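Local coordinates for protein dTDP-4-dehydrorhamnose reductase (Yersinia enterocolitica, PDB 5U9C) that probably catalyses the NADPH-dependent reduction of dTDP-4-dehydro-beta-L-rhamnose to dTDP-beta-L-rhamnose, a step of dTDP-L-rhamnose biosynthesis, at residues G18-S23 with T194-L199; S140-C145 with I151-W156; I203-A206 with R210-G213; I265-L270 with P274-W279. All coordinates share one frame; numbering follows the deposited sequence.

Contact 1: residues G18-S23 with T194-L199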
loop_
_atom_site.group_PDB
_atom_site.type_symbol
_atom_site.label_atom_id
_atom_site.label_comp_id
_atom_site.label_asym_id
_atom_site.label_seq_id
_atom_site.Cartn_x
_atom_site.Cartn_y
_atom_site.Cartn_z
ATOM N N GLY D 18 -21.114 -27.186 -16.243
ATOM C CA GLY D 18 -21.918 -28.327 -15.813
ATOM C C GLY D 18 -22.570 -29.136 -16.918
ATOM O O GLY D 18 -22.668 -30.364 -16.815
ATOM N N ALA D 19 -23.042 -28.447 -17.958
ATOM C CA ALA D 19 -23.699 -29.110 -19.085
ATOM C C ALA D 19 -22.706 -30.007 -19.838
ATOM O O ALA D 19 -23.050 -31.125 -20.212
ATOM C CB ALA D 19 -24.354 -28.088 -20.030
ATOM N N TYR D 20 -21.478 -29.517 -20.051
ATOM C CA TYR D 20 -20.468 -30.332 -20.708
ATOM C C TYR D 20 -20.174 -31.579 -19.845
ATOM O O TYR D 20 -20.131 -32.685 -20.354
ATOM C CB TYR D 20 -19.161 -29.557 -20.956
ATOM C CG TYR D 20 -19.159 -28.475 -22.054
ATOM C CD1 TYR D 20 -19.038 -28.805 -23.410
ATOM C CD2 TYR D 20 -19.145 -27.134 -21.720
ATOM C CE1 TYR D 20 -18.995 -27.806 -24.395
ATOM C CE2 TYR D 20 -19.094 -26.137 -22.688
ATOM C CZ TYR D 20 -19.014 -26.465 -24.016
ATOM O OH TYR D 20 -18.954 -25.436 -24.940
ATOM N N VAL D 21 -20.001 -31.388 -18.539
ATOM C CA VAL D 21 -19.675 -32.494 -17.636
ATOM C C VAL D 21 -20.770 -33.569 -17.596
ATOM O O VAL D 21 -20.477 -34.748 -17.784
ATOM C CB VAL D 21 -19.329 -31.998 -16.210
ATOM C CG1 VAL D 21 -19.078 -33.171 -15.276
ATOM C CG2 VAL D 21 -18.087 -31.126 -16.254
ATOM N N THR D 22 -22.012 -33.151 -17.352
ATOM C CA THR D 22 -23.171 -34.057 -17.304
ATOM C C THR D 22 -23.219 -34.887 -18.586
ATOM O O THR D 22 -23.410 -36.105 -18.553
ATOM C CB THR D 22 -24.495 -33.256 -17.109
ATOM O OG1 THR D 22 -24.435 -32.503 -15.879
ATOM C CG2 THR D 22 -25.696 -34.173 -17.051
ATOM N N SER D 23 -22.999 -34.218 -19.710
ATOM C CA SER D 23 -22.996 -34.868 -21.008
ATOM C C SER D 23 -21.850 -35.887 -21.134
ATOM O O SER D 23 -22.088 -37.031 -21.513
ATOM C CB SER D 23 -22.929 -33.804 -22.110
ATOM O OG SER D 23 -22.808 -34.393 -23.380
ATOM N N THR D 194 -10.206 -19.730 -19.705
ATOM C CA THR D 194 -10.352 -21.146 -19.429
ATOM C C THR D 194 -11.425 -21.704 -20.353
ATOM O O THR D 194 -12.600 -21.298 -20.286
ATOM C CB THR D 194 -10.792 -21.413 -17.978
ATOM O OG1 THR D 194 -9.787 -20.951 -17.072
ATOM C CG2 THR D 194 -11.002 -22.927 -17.744
ATOM N N SER D 195 -11.025 -22.637 -21.209
ATOM C CA SER D 195 -11.967 -23.334 -22.090
ATOM C C SER D 195 -12.792 -24.304 -21.258
ATOM O O SER D 195 -12.234 -25.222 -20.644
ATOM C CB SER D 195 -11.214 -24.119 -23.176
ATOM O OG SER D 195 -12.062 -25.094 -23.775
ATOM N N ALA D 196 -14.110 -24.107 -21.221
ATOM C CA ALA D 196 -14.988 -25.007 -20.468
ATOM C C ALA D 196 -14.868 -26.459 -20.973
ATOM O O ALA D 196 -14.880 -27.382 -20.163
ATOM C CB ALA D 196 -16.443 -24.539 -20.503
HETATM N N MSE D 197 -14.733 -26.658 -22.288
HETATM C CA MSE D 197 -14.623 -28.033 -22.834
HETATM C C MSE D 197 -13.335 -28.704 -22.399
HETATM O O MSE D 197 -13.338 -29.902 -22.099
HETATM C CB MSE D 197 -14.830 -28.070 -24.356
HETATM C CG MSE D 197 -14.771 -29.495 -24.948
HETATM SE SE MSE D 197 -16.119 -30.760 -24.204
HETATM C CE MSE D 197 -15.301 -32.448 -24.826
ATOM N N GLN D 198 -12.231 -27.964 -22.342
ATOM C CA GLN D 198 -10.955 -28.548 -21.874
ATOM C C GLN D 198 -11.042 -28.838 -20.377
ATOM O O GLN D 198 -10.591 -29.894 -19.914
ATOM C CB GLN D 198 -9.752 -27.636 -22.143
ATOM C CG GLN D 198 -9.383 -27.440 -23.606
ATOM C CD GLN D 198 -8.157 -26.534 -23.817
ATOM O OE1 GLN D 198 -7.924 -25.560 -23.067
ATOM N NE2 GLN D 198 -7.361 -26.857 -24.857
ATOM N N LEU D 199 -11.656 -27.915 -19.634
ATOM C CA LEU D 199 -11.822 -28.088 -18.183
ATOM C C LEU D 199 -12.687 -29.335 -17.917
ATOM O O LEU D 199 -12.409 -30.119 -17.000
ATOM C CB LEU D 199 -12.417 -26.833 -17.540
ATOM C CG LEU D 199 -12.740 -26.903 -16.048
ATOM C CD1 LEU D 199 -11.523 -27.372 -15.256
ATOM C CD2 LEU D 199 -13.231 -25.556 -15.549
#
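Tyr20 carries one whole side of this contact, laying its ring against Ala196 and Met197 at the start of helix 196-209. On the CE2 side of the ring, Tyr20 CE2 lies 3.8 Å from Ala196 CB, and CD2 is almost as near; the methyl approaches the ring obliquely. The other flank, CD1 and CE1, belongs to Met197, a selenomethionine whose CB stands 4.2 Å above the plane of the Tyr20 ring, displaced toward its rim. With CG of Tyr20 turned anti to the carbonyl carbon (chi1 -72°), the ring leaves helix 16-25 in the direction of these two residues.

The selenium-aromatic component is less secure, because Met197 has two conformers. In the modelled one its chain bends at chi2, and Met197 SE lies 3.6 Å from Tyr20 CD1; the line from the Tyr20 ring centroid to SE is 51° off the ring normal, an oblique Met-aromatic contact.

Helix 16-25 follows strand 7-11, and Gly18 fits the last glycine of a GxGxxG pattern, consistent with the dinucleotide-binding turn of a Rossmann fold. The contact thus joins that helix to a helix from the later part of the same fold.

No hydrogen bond crosses between the segments. Tyr20 OH is instead hydrogen-bonded to Gly160 N. Within helix 16-25, Gly18 O accepts from both Thr22 N and Thr22 OG1 (2.9 Å), which reach it from opposite faces of its carbonyl plane. At the facing helix start, Ser195 is the N-cap: its OG accepts from Gln198 N at 3.2 Å.

Contact 2: residues S140-C145 with I151-W156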
loop_
_atom_site.group_PDB
_atom_site.type_symbol
_atom_site.label_atom_id
_atom_site.label_comp_id
_atom_site.label_asym_id
_atom_site.label_seq_id
_atom_site.Cartn_x
_atom_site.Cartn_y
_atom_site.Cartn_z
ATOM N N SER D 140 -13.776 -23.438 3.504
ATOM C CA SER D 140 -14.775 -24.393 4.018
ATOM C C SER D 140 -14.524 -25.797 3.480
ATOM O O SER D 140 -14.642 -26.786 4.210
ATOM C CB SER D 140 -16.189 -23.968 3.615
ATOM O OG SER D 140 -16.570 -22.829 4.328
ATOM N N VAL D 141 -14.174 -25.871 2.203
ATOM C CA VAL D 141 -13.895 -27.131 1.533
ATOM C C VAL D 141 -12.619 -27.778 2.103
ATOM O O VAL D 141 -12.646 -28.957 2.497
ATOM C CB VAL D 141 -13.811 -26.936 0.012
ATOM C CG1 VAL D 141 -13.273 -28.182 -0.686
ATOM C CG2 VAL D 141 -15.183 -26.558 -0.541
ATOM N N ARG D 142 -11.534 -27.003 2.192
ATOM C CA ARG D 142 -10.243 -27.513 2.717
ATOM C C ARG D 142 -10.299 -28.003 4.133
ATOM O O ARG D 142 -9.772 -29.077 4.431
ATOM C CB ARG D 142 -9.133 -26.453 2.681
ATOM C CG ARG D 142 -8.633 -26.166 1.304
ATOM C CD ARG D 142 -7.252 -25.519 1.327
ATOM N NE ARG D 142 -6.959 -25.098 -0.026
ATOM C CZ ARG D 142 -7.431 -23.983 -0.567
ATOM N NH1 ARG D 142 -7.150 -23.698 -1.829
ATOM N NH2 ARG D 142 -8.204 -23.162 0.146
ATOM N N ASN D 143 -10.885 -27.184 5.003
ATOM C CA ASN D 143 -11.027 -27.521 6.401
ATOM C C ASN D 143 -11.875 -28.805 6.632
ATOM O O ASN D 143 -11.517 -29.628 7.456
ATOM C CB ASN D 143 -11.604 -26.336 7.183
ATOM C CG ASN D 143 -10.695 -25.100 7.148
ATOM O OD1 ASN D 143 -9.651 -25.082 6.478
ATOM N ND2 ASN D 143 -11.115 -24.046 7.842
ATOM N N ALA D 144 -12.960 -28.983 5.880
ATOM C CA ALA D 144 -13.831 -30.159 6.044
ATOM C C ALA D 144 -13.327 -31.437 5.365
ATOM O O ALA D 144 -13.375 -32.505 5.968
ATOM C CB ALA D 144 -15.228 -29.841 5.530
ATOM N N CYS D 145 -12.877 -31.333 4.114
ATOM C CA CYS D 145 -12.446 -32.499 3.315
ATOM C C CYS D 145 -10.964 -32.489 2.985
ATOM O O CYS D 145 -10.575 -32.776 1.849
ATOM C CB CYS D 145 -13.234 -32.504 2.008
ATOM S SG CYS D 145 -15.009 -32.502 2.267
ATOM N N ILE D 151 -9.857 -28.440 -5.551
ATOM C CA ILE D 151 -10.292 -27.069 -5.808
ATOM C C ILE D 151 -9.600 -26.639 -7.082
ATOM O O ILE D 151 -8.355 -26.700 -7.175
ATOM C CB ILE D 151 -9.907 -26.143 -4.650
ATOM C CG1 ILE D 151 -10.769 -26.481 -3.431
ATOM C CG2 ILE D 151 -10.083 -24.673 -5.045
ATOM C CD1 ILE D 151 -10.252 -25.893 -2.132
ATOM N N ILE D 152 -10.394 -26.260 -8.078
ATOM C CA ILE D 152 -9.866 -25.811 -9.358
ATOM C C ILE D 152 -10.256 -24.360 -9.563
ATOM O O ILE D 152 -11.447 -24.003 -9.515
ATOM C CB ILE D 152 -10.405 -26.610 -10.534
ATOM C CG1 ILE D 152 -10.155 -28.108 -10.336
ATOM C CG2 ILE D 152 -9.767 -26.107 -11.837
ATOM C CD1 ILE D 152 -10.724 -28.963 -11.452
ATOM N N ARG D 153 -9.265 -23.525 -9.807
ATOM C CA ARG D 153 -9.513 -22.121 -10.073
ATOM C C ARG D 153 -9.460 -21.911 -11.578
ATOM O O ARG D 153 -8.465 -22.229 -12.227
ATOM C CB ARG D 153 -8.500 -21.222 -9.361
ATOM C CG ARG D 153 -8.463 -21.382 -7.846
ATOM C CD ARG D 153 -7.585 -20.322 -7.193
ATOM N NE ARG D 153 -7.525 -20.428 -5.745
ATOM C CZ ARG D 153 -6.434 -20.597 -4.997
ATOM N NH1 ARG D 153 -5.207 -20.636 -5.524
ATOM N NH2 ARG D 153 -6.570 -20.660 -3.678
ATOM N N ALA D 154 -10.575 -21.429 -12.124
ATOM C CA ALA D 154 -10.698 -21.097 -13.544
ATOM C C ALA D 154 -10.679 -19.578 -13.679
ATOM O O ALA D 154 -11.030 -18.852 -12.748
ATOM C CB ALA D 154 -12.004 -21.644 -14.117
ATOM N N GLY D 155 -10.257 -19.111 -14.838
ATOM C CA GLY D 155 -10.198 -17.692 -15.140
ATOM C C GLY D 155 -11.476 -17.285 -15.868
ATOM O O GLY D 155 -12.582 -17.641 -15.444
ATOM N N TRP D 156 -11.333 -16.535 -16.957
ATOM C CA TRP D 156 -12.496 -16.117 -17.757
ATOM C C TRP D 156 -12.990 -17.311 -18.586
ATOM O O TRP D 156 -12.344 -17.713 -19.567
ATOM C CB TRP D 156 -12.129 -14.957 -18.671
ATOM C CG TRP D 156 -11.703 -13.702 -17.935
ATOM C CD1 TRP D 156 -12.100 -13.302 -16.691
ATOM C CD2 TRP D 156 -10.945 -12.621 -18.479
ATOM N NE1 TRP D 156 -11.564 -12.063 -16.400
ATOM C CE2 TRP D 156 -10.869 -11.618 -17.492
ATOM C CE3 TRP D 156 -10.290 -12.419 -19.685
ATOM C CZ2 TRP D 156 -10.166 -10.434 -17.688
ATOM C CZ3 TRP D 156 -9.591 -11.231 -19.877
ATOM C CH2 TRP D 156 -9.536 -10.262 -18.888
#
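Ile151 pushes its CD1 methyl against the flat guanidinium of Arg142, the two side chains crossing at about a right angle. CD1 stands 3.7 Å above the Arg142 plane, over its centre, and is 3.8 Å from Arg142 CG, so it meets both the aliphatic stem and the charged end. Val141 comes differently: it and Ile151 reach toward each other tip to tip, Val141 CG1 lying 4.1 Å from Ile151 CD1. With CG1 anti to its own backbone N (chi1 170°), Val141 points this methyl at the strand.

Arg142 and Arg153 also cross nearly at right angles, their guanidinium planes 54° apart and Arg142 NH1 3.6 Å from Arg153 NH2. Both of these nitrogens form salt bridges with Glu138 OE1, and the shared carboxylate oxygen probably offsets the repulsion between the two guanidinium groups. Arg142 NH1 further bonds Thr214 OG1, while Arg153 NH1 bonds His216 NE2.

The segment axes of helix 140-144 and strand 151-154 run nearly antiparallel, at 162°, 11.3 Å apart. This is the returning half of the beta-alpha-beta crossover from strand 100-106 through helix 129-144 to strand 149-154, as in a Rossmann fold.

Contact 3: residues I203-A206 with R210-G213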
loop_
_atom_site.group_PDB
_atom_site.type_symbol
_atom_site.label_atom_id
_atom_site.label_comp_id
_atom_site.label_asym_id
_atom_site.label_seq_id
_atom_site.Cartn_x
_atom_site.Cartn_y
_atom_site.Cartn_z
ATOM N N ILE D 203 -11.694 -32.565 -15.768
ATOM C CA ILE D 203 -12.512 -32.991 -14.649
ATOM C C ILE D 203 -12.827 -34.496 -14.722
ATOM O O ILE D 203 -12.788 -35.177 -13.689
ATOM C CB ILE D 203 -13.781 -32.139 -14.531
ATOM C CG1 ILE D 203 -13.396 -30.738 -14.036
ATOM C CG2 ILE D 203 -14.760 -32.779 -13.570
ATOM C CD1 ILE D 203 -14.533 -29.748 -14.003
ATOM N N ILE D 204 -13.128 -35.010 -15.920
ATOM C CA ILE D 204 -13.411 -36.445 -16.088
ATOM C C ILE D 204 -12.160 -37.241 -15.671
ATOM O O ILE D 204 -12.243 -38.232 -14.941
ATOM C CB ILE D 204 -13.839 -36.768 -17.538
ATOM C CG1 ILE D 204 -15.137 -36.018 -17.903
ATOM C CG2 ILE D 204 -14.008 -38.275 -17.748
ATOM C CD1 ILE D 204 -16.360 -36.426 -17.102
ATOM N N TRP D 205 -10.999 -36.767 -16.102
ATOM C CA TRP D 205 -9.731 -37.390 -15.742
ATOM C C TRP D 205 -9.528 -37.328 -14.226
ATOM O O TRP D 205 -9.122 -38.316 -13.614
ATOM C CB TRP D 205 -8.562 -36.707 -16.485
ATOM C CG TRP D 205 -7.188 -37.175 -16.077
ATOM C CD1 TRP D 205 -6.448 -38.152 -16.665
ATOM C CD2 TRP D 205 -6.398 -36.683 -14.978
ATOM N NE1 TRP D 205 -5.244 -38.303 -16.009
ATOM C CE2 TRP D 205 -5.193 -37.424 -14.964
ATOM C CE3 TRP D 205 -6.599 -35.705 -14.002
ATOM C CZ2 TRP D 205 -4.188 -37.202 -14.020
ATOM C CZ3 TRP D 205 -5.593 -35.481 -13.061
ATOM C CH2 TRP D 205 -4.405 -36.229 -13.079
ATOM N N ALA D 206 -9.859 -36.183 -13.632
ATOM C CA ALA D 206 -9.661 -35.953 -12.192
ATOM C C ALA D 206 -10.529 -36.846 -11.329
ATOM O O ALA D 206 -10.089 -37.336 -10.294
ATOM C CB ALA D 206 -9.914 -34.494 -11.849
ATOM N N ARG D 210 -9.116 -39.432 -8.781
ATOM C CA ARG D 210 -9.376 -38.841 -7.468
ATOM C C ARG D 210 -8.216 -37.904 -7.094
ATOM O O ARG D 210 -7.700 -37.949 -5.985
ATOM C CB ARG D 210 -9.642 -39.899 -6.383
ATOM C CG ARG D 210 -10.857 -40.774 -6.672
ATOM C CD ARG D 210 -12.144 -39.960 -6.880
ATOM N NE ARG D 210 -13.265 -40.826 -7.235
ATOM C CZ ARG D 210 -14.033 -41.474 -6.361
ATOM N NH1 ARG D 210 -15.014 -42.250 -6.797
ATOM N NH2 ARG D 210 -13.824 -41.359 -5.052
ATOM N N HIS D 211 -7.811 -37.062 -8.038
ATOM C CA HIS D 211 -6.753 -36.084 -7.782
ATOM C C HIS D 211 -7.218 -35.124 -6.690
ATOM O O HIS D 211 -8.401 -34.776 -6.626
ATOM C CB HIS D 211 -6.386 -35.312 -9.060
ATOM C CG HIS D 211 -5.276 -34.343 -8.856
ATOM N ND1 HIS D 211 -3.991 -34.747 -8.576
ATOM C CD2 HIS D 211 -5.257 -32.991 -8.851
ATOM C CE1 HIS D 211 -3.226 -33.683 -8.406
ATOM N NE2 HIS D 211 -3.972 -32.607 -8.570
ATOM N N THR D 212 -6.300 -34.720 -5.813
ATOM C CA THR D 212 -6.637 -33.836 -4.696
ATOM C C THR D 212 -5.741 -32.600 -4.602
ATOM O O THR D 212 -4.644 -32.577 -5.140
ATOM C CB THR D 212 -6.571 -34.575 -3.337
ATOM O OG1 THR D 212 -5.267 -35.114 -3.147
ATOM C CG2 THR D 212 -7.602 -35.723 -3.257
ATOM N N GLY D 213 -6.219 -31.582 -3.886
ATOM C CA GLY D 213 -5.446 -30.352 -3.689
ATOM C C GLY D 213 -6.049 -29.154 -4.404
ATOM O O GLY D 213 -7.249 -29.107 -4.599
#
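Trp205 meets His211 across a Schellman motif, the turn that ends helix 196-209 before strand 213-217 enters the parallel sheet. Arg210 is the C-prime residue: its positive phi of 54° turns the chain off the helix axis and sends His211 back toward the last full turn.

The indole of Trp205 can be followed outward. Its CB is packed on Pro274. CG is set anti to the backbone N (chi1 174°), which swings the indole out from the helix, leaning toward its C-terminal end and the side of His211. On the five-membered ring, NE1 makes a weak hydrogen bond with Asp272 OD1. On the six-membered ring, Trp205 CZ3 is the atom that crosses the contact, 4.1 Å from His211 CB; the two side chains cross obliquely. CH2, at the far tip, touches Leu270, which the His211 imidazole also meets. The tryptophan therefore bridges the turn and the loop that follows strand 261-262.

Ala206 CB comes no nearer to the 210-213 segment than 4.6 Å, at His211 CB, yet the residue is substantially buried by that segment through its backbone. Helix 196-209 is closed by two backbone bonds in the Schellman pattern. The inner one runs from Arg210 N to Ile207 O. The outer one spans the contact: His211 N donates to Ala206 O over 3.2 Å, arriving in the carbonyl plane on a lone pair, with a C=O...N angle of 144°.

Contact 4: residues I265-L270 with P274-W279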
loop_
_atom_site.group_PDB
_atom_site.type_symbol
_atom_site.label_atom_id
_atom_site.label_comp_id
_atom_site.label_asym_id
_atom_site.label_seq_id
_atom_site.Cartn_x
_atom_site.Cartn_y
_atom_site.Cartn_z
ATOM N N ILE D 265 1.745 -24.053 -11.573
ATOM C CA ILE D 265 3.064 -24.661 -11.383
ATOM C C ILE D 265 2.911 -26.156 -11.125
ATOM O O ILE D 265 3.903 -26.846 -10.972
ATOM C CB ILE D 265 3.818 -24.047 -10.203
ATOM C CG1 ILE D 265 2.951 -24.065 -8.931
ATOM C CG2 ILE D 265 4.209 -22.629 -10.562
ATOM C CD1 ILE D 265 3.697 -23.702 -7.659
ATOM N N TYR D 266 1.675 -26.656 -11.050
ATOM C CA TYR D 266 1.443 -28.078 -10.758
ATOM C C TYR D 266 0.799 -28.914 -11.871
ATOM O O TYR D 266 0.755 -30.130 -11.744
ATOM C CB TYR D 266 0.579 -28.242 -9.477
ATOM C CG TYR D 266 1.176 -27.680 -8.185
ATOM C CD1 TYR D 266 2.524 -27.845 -7.880
ATOM C CD2 TYR D 266 0.368 -27.093 -7.229
ATOM C CE1 TYR D 266 3.059 -27.365 -6.700
ATOM C CE2 TYR D 266 0.891 -26.613 -6.037
ATOM C CZ TYR D 266 2.238 -26.753 -5.779
ATOM O OH TYR D 266 2.778 -26.283 -4.615
HETATM N N MSE D 267 0.301 -28.290 -12.932
HETATM C CA MSE D 267 -0.367 -29.049 -13.996
HETATM C C MSE D 267 0.591 -29.968 -14.715
HETATM O O MSE D 267 0.208 -31.079 -15.097
HETATM C CB MSE D 267 -1.090 -28.115 -14.956
HETATM C CG MSE D 267 -2.347 -27.550 -14.288
HETATM SE SE MSE D 267 -3.843 -28.833 -14.324
HETATM C CE MSE D 267 -3.747 -29.011 -16.271
ATOM N N SER D 268 1.846 -29.545 -14.871
ATOM C CA SER D 268 2.845 -30.367 -15.566
ATOM C C SER D 268 3.192 -31.693 -14.871
ATOM O O SER D 268 3.648 -32.611 -15.520
ATOM C CB SER D 268 4.125 -29.558 -15.813
ATOM O OG SER D 268 4.845 -29.374 -14.603
ATOM N N ILE D 269 2.998 -31.797 -13.562
ATOM C CA ILE D 269 3.290 -33.073 -12.894
ATOM C C ILE D 269 2.191 -34.126 -13.117
ATOM O O ILE D 269 2.417 -35.306 -12.849
ATOM C CB ILE D 269 3.650 -32.936 -11.387
ATOM C CG1 ILE D 269 2.521 -32.318 -10.566
ATOM C CG2 ILE D 269 4.929 -32.119 -11.218
ATOM C CD1 ILE D 269 2.877 -32.142 -9.103
ATOM N N LEU D 270 1.022 -33.707 -13.618
ATOM C CA LEU D 270 -0.077 -34.629 -13.916
ATOM C C LEU D 270 0.169 -35.105 -15.350
ATOM O O LEU D 270 -0.481 -34.667 -16.285
ATOM C CB LEU D 270 -1.409 -33.902 -13.767
ATOM C CG LEU D 270 -1.566 -33.183 -12.434
ATOM C CD1 LEU D 270 -2.952 -32.579 -12.340
ATOM C CD2 LEU D 270 -1.317 -34.127 -11.270
ATOM N N PRO D 274 -5.440 -34.264 -19.391
ATOM C CA PRO D 274 -5.664 -33.348 -20.513
ATOM C C PRO D 274 -5.369 -31.915 -20.037
ATOM O O PRO D 274 -5.913 -31.490 -19.012
ATOM C CB PRO D 274 -7.155 -33.508 -20.828
ATOM C CG PRO D 274 -7.665 -34.585 -19.946
ATOM C CD PRO D 274 -6.699 -34.778 -18.839
ATOM N N LYS D 275 -4.542 -31.186 -20.783
ATOM C CA LYS D 275 -4.093 -29.855 -20.384
ATOM C C LYS D 275 -4.528 -28.731 -21.312
ATOM O O LYS D 275 -4.846 -28.976 -22.466
ATOM C CB LYS D 275 -2.560 -29.872 -20.277
ATOM C CG LYS D 275 -2.049 -30.959 -19.316
ATOM C CD LYS D 275 -0.547 -31.021 -19.180
ATOM C CE LYS D 275 -0.136 -32.167 -18.271
ATOM N NZ LYS D 275 -0.471 -33.521 -18.835
ATOM N N PRO D 276 -4.546 -27.483 -20.802
ATOM C CA PRO D 276 -4.878 -26.391 -21.702
ATOM C C PRO D 276 -3.671 -26.100 -22.573
ATOM O O PRO D 276 -2.586 -26.633 -22.332
ATOM C CB PRO D 276 -5.149 -25.213 -20.765
ATOM C CG PRO D 276 -4.820 -25.671 -19.396
ATOM C CD PRO D 276 -4.127 -26.983 -19.490
ATOM N N SER D 277 -3.844 -25.230 -23.546
ATOM C CA SER D 277 -2.755 -24.883 -24.453
ATOM C C SER D 277 -2.554 -23.345 -24.443
ATOM O O SER D 277 -2.740 -22.698 -23.401
ATOM C CB SER D 277 -3.096 -25.463 -25.839
ATOM O OG SER D 277 -2.116 -25.162 -26.797
ATOM N N LEU D 278 -2.151 -22.770 -25.568
ATOM C CA LEU D 278 -1.954 -21.328 -25.687
ATOM C C LEU D 278 -3.333 -20.669 -25.850
ATOM O O LEU D 278 -4.230 -21.248 -26.473
ATOM C CB LEU D 278 -1.055 -21.015 -26.871
ATOM C CG LEU D 278 0.337 -21.669 -26.854
ATOM C CD1 LEU D 278 1.069 -21.464 -28.179
ATOM C CD2 LEU D 278 1.192 -21.169 -25.690
ATOM N N TRP D 279 -3.515 -19.480 -25.277
ATOM C CA TRP D 279 -4.842 -18.808 -25.335
ATOM C C TRP D 279 -5.391 -18.646 -26.762
ATOM O O TRP D 279 -6.546 -18.943 -26.988
ATOM C CB TRP D 279 -4.839 -17.466 -24.585
ATOM C CG TRP D 279 -4.177 -16.333 -25.288
ATOM C CD1 TRP D 279 -2.849 -16.010 -25.276
ATOM C CD2 TRP D 279 -4.814 -15.374 -26.130
ATOM N NE1 TRP D 279 -2.630 -14.894 -26.037
ATOM C CE2 TRP D 279 -3.819 -14.473 -26.563
ATOM C CE3 TRP D 279 -6.138 -15.179 -26.555
ATOM C CZ2 TRP D 279 -4.097 -13.395 -27.413
ATOM C CZ3 TRP D 279 -6.421 -14.087 -27.374
ATOM C CH2 TRP D 279 -5.398 -13.217 -27.802
#
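Lys275 leaves its backbone with CG anti to the carbonyl carbon (chi1 -56°), runs straight through CD to CE, and bends only at the end, where a chi4 of 65° swings NZ onto Leu270 O. Met267, a selenomethionine coiled at chi2 and chi3, slides past it in the opposite direction. The receiving segment is a type I beta turn, in which Leu270 N donates to Met267 O over 3.1 Å with Ser268 and Ile269 at the corners; it belongs to the long loop between strand 261-262 and helix 279-288.

The lysine stem lies along this turn. Lys275 CE is 3.4 Å from Met267 O, a plain contact and no hydrogen bond. In the modelled conformer, one of two, Met267 CE packs 4.0 Å from Lys275 CG and 3.8 Å from Pro276 CD; because of the second conformer this apolar part is less certain than the polar one.

Around the contact, Met267 lies on Phe202 and Leu270 on Trp205, so the loop lies over part of helix 196-209. On the same segment, Ile269 packs on Ile81 of a second subunit.

The ammonium draws together both ends of the 270-275 loop. Besides Leu270 O it bonds Ala273 O, with a weak third bond to Ser271 O, an arrangement that would stabilise its positive charge. Lys275 NZ reaches Leu270 O at 2.8 Å, tilted 25° from the carbonyl plane.

Overall arrangement
Along the chain, contact 2 falls between the two segments of contact 1, followed by contact 3 and then contact 4. Helix 196-209 is the common element: it begins in contact 1, ends in contact 3, whose centre is about 14 Å away, and is partly covered by the 265-279 loop of contact 4, about 13 Å from contact 3 between centres. Contact 2, whose centre is about 12 Å from that of contact 3, lies on the parallel sheet; Ile151 N and Gly213 O, 2.9 Å apart, probably hydrogen-bond neighbouring strands there. Contacts 2 and 4 do not touch. The four contacts together join the Rossmann-type sheet to helices 16-25, 129-144 and 196-209 and the late loop.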